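Local coordinates for putative chromatin binding protein (Chaetomium thermophilum, PDB 6QP0), which probably binds ATP and magnesium as a tRNA-dependent ATPase of the KTI12 family, essential for tRNA modification by Elongator, at residues 14-19 and 128-133; 6-11 and 153-158. One frame throughout, in Å; residues are numbered along the deposited sequence.

Contact 1 (14-19 and 128-133); sequences GKTTRA and ILDSLN. With MG (magnesium ion), chain D; ADP (adenosine-5'-diphosphate), chain B; AF3 (aluminum fluoride), chain C.
Thr16 and Asp130 bring the two backbones to their nearest approach, their CA atoms 6.2 Å apart, where the first turn of the helix starting at Lys15 runs nearly antiparallel to strand 128-130, at 159° between short axes 8.9 Å apart. The two side chains cross at about a right angle. Thr16 OG1 sits 2.9 Å from Asp130 OD2 and next to ADP O1B while binding the magnesium ion at 2.0 Å; a water is a further ligand of the metal. Asp130 CG lies anti to the backbone N (chi1 168°), which carries the carboxylate toward Thr16 and the metal. OD1 faces the magnesium ion at 2.9 Å, longer than a usual magnesium-oxygen bond, although Asp130 belongs to the magnesium site; OD2 also takes a hydrogen bond from Tyr75 of strand 72-77. Lys15 passes alongside: its CB meets Asp130 OD1, and its CD rests on the carbonyl O of Ser131. Lys15 CE lies against Leu132 CD2 at 3.5 Å, and the bends at the far end of the chain turn NZ toward the nucleotide, where it is hydrogen-bonded to ADP O3B and, at 3.0 Å from NZ, to F3 of the aluminum fluoride. Deeper in, Ala19 CB packs against Asp130 CB and Ile128 CG2. On the ligand side, the Thr17 N-H points to ADP O2A, with Thr17 N 2.7 Å from that oxygen, and the Arg18 guanidinium lays one face toward ADP N6. This is the Walker A lysine and threonine meeting an aspartate toward the C-terminal side of a neighbouring strand, as in P-loop NTPases. With the aluminum bound to ADP O2B, where the gamma-phosphate would probably sit, Lys15 and the magnesium ion probably offset negative charge on the phosphate side, while the Asp130 carboxylate is held beside the metal.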
loop_
_atom_site.group_PDB
_atom_site.type_symbol
_atom_site.label_atom_id
_atom_site.label_comp_id
_atom_site.label_asym_id
_atom_site.label_seq_id
_atom_site.Cartn_x
_atom_site.Cartn_y
_atom_site.Cartn_z
ATOM N N GLY A 14 -2.615 3.785 8.806
ATOM C CA GLY A 14 -1.539 4.724 8.579
ATOM C C GLY A 14 -0.768 4.535 7.292
ATOM O O GLY A 14 0.348 5.057 7.184
ATOM N N LYS A 15 -1.322 3.812 6.318
ATOM C CA LYS A 15 -0.633 3.610 5.049
ATOM C C LYS A 15 -0.319 4.943 4.380
ATOM O O LYS A 15 0.836 5.235 4.050
ATOM C CB LYS A 15 -1.483 2.733 4.128
ATOM C CG LYS A 15 -1.644 1.297 4.601
ATOM C CD LYS A 15 -2.560 0.504 3.677
ATOM C CE LYS A 15 -3.970 0.393 4.239
ATOM N NZ LYS A 15 -4.579 1.719 4.532
ATOM N N THR A 16 -1.348 5.769 4.167
ATOM C CA THR A 16 -1.147 7.036 3.472
ATOM C C THR A 16 -0.157 7.919 4.221
ATOM O O THR A 16 0.695 8.571 3.608
ATOM C CB THR A 16 -2.484 7.761 3.300
ATOM O OG1 THR A 16 -3.442 6.875 2.705
ATOM C CG2 THR A 16 -2.318 8.986 2.415
ATOM N N THR A 17 -0.248 7.944 5.552
ATOM C CA THR A 17 0.648 8.783 6.340
ATOM C C THR A 17 2.097 8.345 6.169
ATOM O O THR A 17 2.983 9.173 5.924
ATOM C CB THR A 17 0.234 8.734 7.811
ATOM O OG1 THR A 17 -1.195 8.825 7.903
ATOM C CG2 THR A 17 0.860 9.886 8.583
ATOM N N ARG A 18 2.359 7.041 6.284
ATOM C CA ARG A 18 3.712 6.538 6.077
ATOM C C ARG A 18 4.140 6.656 4.618
ATOM O O ARG A 18 5.318 6.909 4.339
ATOM C CB ARG A 18 3.809 5.084 6.537
ATOM C CG ARG A 18 4.455 4.893 7.908
ATOM C CD ARG A 18 3.675 5.579 9.019
ATOM N NE ARG A 18 4.085 5.103 10.339
ATOM C CZ ARG A 18 5.162 5.527 10.994
ATOM N NH1 ARG A 18 5.959 6.443 10.459
ATOM N NH2 ARG A 18 5.447 5.029 12.188
ATOM N N ALA A 19 3.209 6.475 3.677
ATOM C CA ALA A 19 3.560 6.568 2.263
ATOM C C ALA A 19 4.042 7.968 1.904
ATOM O O ALA A 19 4.990 8.127 1.125
ATOM C CB ALA A 19 2.363 6.175 1.398
ATOM N N ILE A 128 5.509 3.800 -5.382
ATOM C CA ILE A 128 4.927 3.548 -4.071
ATOM C C ILE A 128 3.451 3.229 -4.267
ATOM O O ILE A 128 2.681 4.084 -4.719
ATOM C CB ILE A 128 5.095 4.756 -3.135
ATOM C CG1 ILE A 128 6.572 5.099 -2.949
ATOM C CG2 ILE A 128 4.430 4.476 -1.797
ATOM C CD1 ILE A 128 6.801 6.446 -2.294
ATOM N N LEU A 129 3.048 2.011 -3.913
ATOM C CA LEU A 129 1.659 1.575 -4.042
ATOM C C LEU A 129 1.022 1.633 -2.656
ATOM O O LEU A 129 1.204 0.730 -1.836
ATOM C CB LEU A 129 1.580 0.177 -4.646
ATOM C CG LEU A 129 0.181 -0.312 -5.020
ATOM C CD1 LEU A 129 -0.425 0.569 -6.097
ATOM C CD2 LEU A 129 0.213 -1.763 -5.477
ATOM N N ASP A 130 0.275 2.706 -2.401
ATOM C CA ASP A 130 -0.408 2.918 -1.125
ATOM C C ASP A 130 -1.815 2.347 -1.244
ATOM O O ASP A 130 -2.746 3.011 -1.701
ATOM C CB ASP A 130 -0.420 4.400 -0.772
ATOM C CG ASP A 130 -1.347 4.729 0.390
ATOM O OD1 ASP A 130 -1.852 3.802 1.054
ATOM O OD2 ASP A 130 -1.574 5.933 0.633
ATOM N N SER A 131 -1.971 1.095 -0.822
ATOM C CA SER A 131 -3.275 0.451 -0.811
ATOM C C SER A 131 -3.241 -0.684 0.200
ATOM O O SER A 131 -2.170 -1.125 0.626
ATOM C CB SER A 131 -3.661 -0.072 -2.198
ATOM O OG SER A 131 -4.937 -0.687 -2.168
ATOM N N LEU A 132 -4.432 -1.150 0.582
ATOM C CA LEU A 132 -4.532 -2.252 1.533
ATOM C C LEU A 132 -3.605 -3.397 1.139
ATOM O O LEU A 132 -2.862 -3.924 1.974
ATOM C CB LEU A 132 -5.982 -2.730 1.626
ATOM C CG LEU A 132 -6.972 -1.733 2.235
ATOM C CD1 LEU A 132 -8.407 -2.139 1.929
ATOM C CD2 LEU A 132 -6.770 -1.615 3.742
ATOM N N ASN A 133 -3.626 -3.783 -0.136
ATOM C CA ASN A 133 -2.743 -4.823 -0.666
ATOM C C ASN A 133 -2.646 -5.997 0.304
ATOM O O ASN A 133 -1.564 -6.478 0.644
ATOM C CB ASN A 133 -1.359 -4.248 -0.974
ATOM C CG ASN A 133 -1.398 -3.173 -2.049
ATOM O OD1 ASN A 133 -2.215 -3.229 -2.969
ATOM N ND2 ASN A 133 -0.512 -2.187 -1.938
HETATM MG MG MG D . -4.167 5.067 2.178
HETATM P PB ADP B . -4.962 4.927 5.844
HETATM O O1B ADP B . -4.948 5.845 4.642
HETATM O O2B ADP B . -6.301 4.255 5.955
HETATM O O3B ADP B . -3.892 3.872 5.699
HETATM P PA ADP B . -4.010 7.292 7.294
HETATM O O1A ADP B . -4.845 8.266 6.498
HETATM O O2A ADP B . -2.604 7.237 6.738
HETATM O O3A ADP B . -4.706 5.795 7.230
HETATM O "O5'" ADP B . -3.986 7.770 8.883
HETATM C "C5'" ADP B . -5.160 7.572 9.646
HETATM C "C4'" ADP B . -5.201 8.451 10.727
HETATM O "O4'" ADP B . -4.287 7.968 11.827
HETATM C "C3'" ADP B . -4.654 9.900 10.312
HETATM O "O3'" ADP B . -5.428 10.967 11.031
HETATM C "C2'" ADP B . -3.468 9.918 10.667
HETATM O "O2'" ADP B . -3.111 11.276 11.141
HETATM C "C1'" ADP B . -3.308 8.825 11.909
HETATM N N9 ADP B . -2.072 8.137 11.759
HETATM C C8 ADP B . -1.604 7.316 10.819
HETATM N N7 ADP B . -0.368 6.963 11.188
HETATM C C5 ADP B . -0.091 7.573 12.353
HETATM C C6 ADP B . 1.028 7.554 13.159
HETATM N N6 ADP B . 2.382 7.076 13.417
HETATM N N1 ADP B . 1.056 8.254 14.279
HETATM C C2 ADP B . -0.018 8.996 14.640
HETATM N N3 ADP B . -1.121 9.021 13.854
HETATM C C4 ADP B . -1.148 8.306 12.713
HETATM AL AL AF3 C . -7.283 4.530 4.011
HETATM F F1 AF3 C . -6.074 4.953 2.877
HETATM F F2 AF3 C . -8.166 5.759 4.805
HETATM F F3 AF3 C . -7.278 2.965 4.692
HETATM O O HOH W 1 -5.500 6.578 1.051
#

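Contact 2 (6-11 and 153-158); sequences VVTGLP and SCVLQV
Thr8 and Val155 meet on one face of a parallel strand pair, 6-9 beside 153-158, in the central sheet of the P-loop NTPase fold. From Thr8 CB, the methyl CG2 takes the crowded position between the backbone N and the carbonyl carbon, which sets it against the neighbouring strand: it touches Val155 CG1 at 3.5 Å, the two side chains crossing obliquely, and also lies 3.7 Å from Gln157 CA. The other branch, OG1, stands anti to the backbone N (chi1 179°) and bonds beyond this pair, to Tyr215 OH and the carbonyls of Leu132 and Asn133. On the other face, Val7 CG2 and Leu156 CD2 are 4.4 Å apart. Val6 and Thr8 bond through their backbones to Cys154, Leu156 and Val158; the N-H...O angle from Thr8 N to Leu156 O is 143°. The residues between turn to strands beyond, Val7 to Leu129, Val155 and Gln157 to Phe229. Gly9, at the start of the P-loop, leads toward Pro11, which touches the aluminum fluoride. Thr8 thus divides its chemistry: methyl against Val155 on the face of the sheet, hydroxyl joining the strand to Tyr215 and the 132-133 turn.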
loop_
_atom_site.group_PDB
_atom_site.type_symbol
_atom_site.label_atom_id
_atom_site.label_comp_id
_atom_site.label_asym_id
_atom_site.label_seq_id
_atom_site.Cartn_x
_atom_site.Cartn_y
_atom_site.Cartn_z
ATOM N N VAL A 6 5.567 -2.070 -2.137
ATOM C CA VAL A 6 4.184 -2.420 -1.840
ATOM C C VAL A 6 3.908 -2.061 -0.384
ATOM O O VAL A 6 4.411 -2.714 0.534
ATOM C CB VAL A 6 3.908 -3.903 -2.106
ATOM C CG1 VAL A 6 2.422 -4.202 -1.940
ATOM C CG2 VAL A 6 4.387 -4.296 -3.493
ATOM N N VAL A 7 3.122 -1.014 -0.175
ATOM C CA VAL A 7 2.614 -0.697 1.153
ATOM C C VAL A 7 1.431 -1.609 1.449
ATOM O O VAL A 7 0.679 -2.000 0.549
ATOM C CB VAL A 7 2.221 0.789 1.248
ATOM C CG1 VAL A 7 1.570 1.085 2.590
ATOM C CG2 VAL A 7 3.438 1.673 1.030
ATOM N N THR A 8 1.272 -1.965 2.719
ATOM C CA THR A 8 0.198 -2.864 3.114
ATOM C C THR A 8 -0.138 -2.620 4.578
ATOM O O THR A 8 0.723 -2.230 5.370
ATOM C CB THR A 8 0.578 -4.333 2.894
ATOM O OG1 THR A 8 -0.497 -5.176 3.326
ATOM C CG2 THR A 8 1.846 -4.687 3.662
ATOM N N GLY A 9 -1.396 -2.854 4.918
ATOM C CA GLY A 9 -1.845 -2.645 6.277
ATOM C C GLY A 9 -3.351 -2.741 6.355
ATOM O O GLY A 9 -4.043 -2.938 5.352
ATOM N N LEU A 10 -3.845 -2.601 7.576
ATOM C CA LEU A 10 -5.273 -2.644 7.831
ATOM C C LEU A 10 -5.923 -1.344 7.380
ATOM O O LEU A 10 -5.249 -0.347 7.116
ATOM C CB LEU A 10 -5.527 -2.884 9.315
ATOM C CG LEU A 10 -5.132 -4.257 9.858
ATOM C CD1 LEU A 10 -5.398 -4.318 11.351
ATOM C CD2 LEU A 10 -5.883 -5.359 9.133
ATOM N N PRO A 11 -7.248 -1.327 7.275
ATOM C CA PRO A 11 -7.946 -0.061 7.025
ATOM C C PRO A 11 -7.643 0.949 8.123
ATOM O O PRO A 11 -7.724 0.641 9.313
ATOM C CB PRO A 11 -9.426 -0.466 7.017
ATOM C CG PRO A 11 -9.419 -1.929 6.713
ATOM C CD PRO A 11 -8.172 -2.474 7.327
ATOM N N SER A 153 11.392 -5.468 -5.912
ATOM C CA SER A 153 10.149 -5.219 -5.199
ATOM C C SER A 153 10.332 -5.536 -3.722
ATOM O O SER A 153 11.171 -6.359 -3.345
ATOM C CB SER A 153 8.998 -6.060 -5.760
ATOM O OG SER A 153 9.331 -7.436 -5.769
ATOM N N CYS A 154 9.532 -4.873 -2.889
ATOM C CA CYS A 154 9.539 -5.128 -1.456
ATOM C C CYS A 154 8.154 -4.823 -0.904
ATOM O O CYS A 154 7.280 -4.304 -1.606
ATOM C CB CYS A 154 10.610 -4.298 -0.737
ATOM S SG CYS A 154 10.265 -2.523 -0.620
ATOM N N VAL A 155 7.964 -5.156 0.369
ATOM C CA VAL A 155 6.703 -4.941 1.066
ATOM C C VAL A 155 6.975 -4.113 2.313
ATOM O O VAL A 155 7.949 -4.360 3.036
ATOM C CB VAL A 155 6.021 -6.275 1.431
ATOM C CG1 VAL A 155 4.714 -6.020 2.164
ATOM C CG2 VAL A 155 5.786 -7.114 0.180
ATOM N N LEU A 156 6.113 -3.129 2.562
ATOM C CA LEU A 156 6.233 -2.240 3.717
ATOM C C LEU A 156 4.908 -2.258 4.472
ATOM O O LEU A 156 3.932 -1.633 4.043
ATOM C CB LEU A 156 6.602 -0.825 3.284
ATOM C CG LEU A 156 6.465 0.256 4.356
ATOM C CD1 LEU A 156 7.292 -0.094 5.587
ATOM C CD2 LEU A 156 6.872 1.611 3.801
ATOM N N GLN A 157 4.876 -2.965 5.598
ATOM C CA GLN A 157 3.672 -3.056 6.411
ATOM C C GLN A 157 3.618 -1.912 7.414
ATOM O O GLN A 157 4.647 -1.478 7.942
ATOM C CB GLN A 157 3.609 -4.395 7.144
ATOM C CG GLN A 157 2.281 -4.652 7.837
ATOM C CD GLN A 157 2.184 -6.055 8.398
ATOM O OE1 GLN A 157 3.183 -6.769 8.487
ATOM N NE2 GLN A 157 0.979 -6.460 8.776
ATOM N N VAL A 158 2.409 -1.433 7.676
ATOM C CA VAL A 158 2.185 -0.299 8.560
ATOM C C VAL A 158 1.019 -0.636 9.472
ATOM O O VAL A 158 0.113 -1.391 9.104
ATOM C CB VAL A 158 1.907 0.999 7.768
ATOM C CG1 VAL A 158 1.522 2.134 8.705
ATOM C CG2 VAL A 158 3.122 1.383 6.933
#

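Both contacts are buried near the centre of this chain, the N-terminal, P-loop NTPase-like part of the protein, their centres about 7 Å apart. Both use the same five-stranded parallel sheet, in which strand 4-9 lies between 125-130 and 153-158. Contact 2 is sheet interior, made of backbone bonds, aliphatic side chains and the Thr8 methyl; contact 1 is the helix-to-strand junction at the C-terminal ends of the strands, where polar groups gather round metal and nucleotide. They join directly: Asn133 ND2 probably donates to Val7 O at 2.8 Å, and Lys15 CE packs on Leu10 O. The loop after strand 4-9 leads into the helix of contact 1, completing the strand-loop-helix of the P-loop.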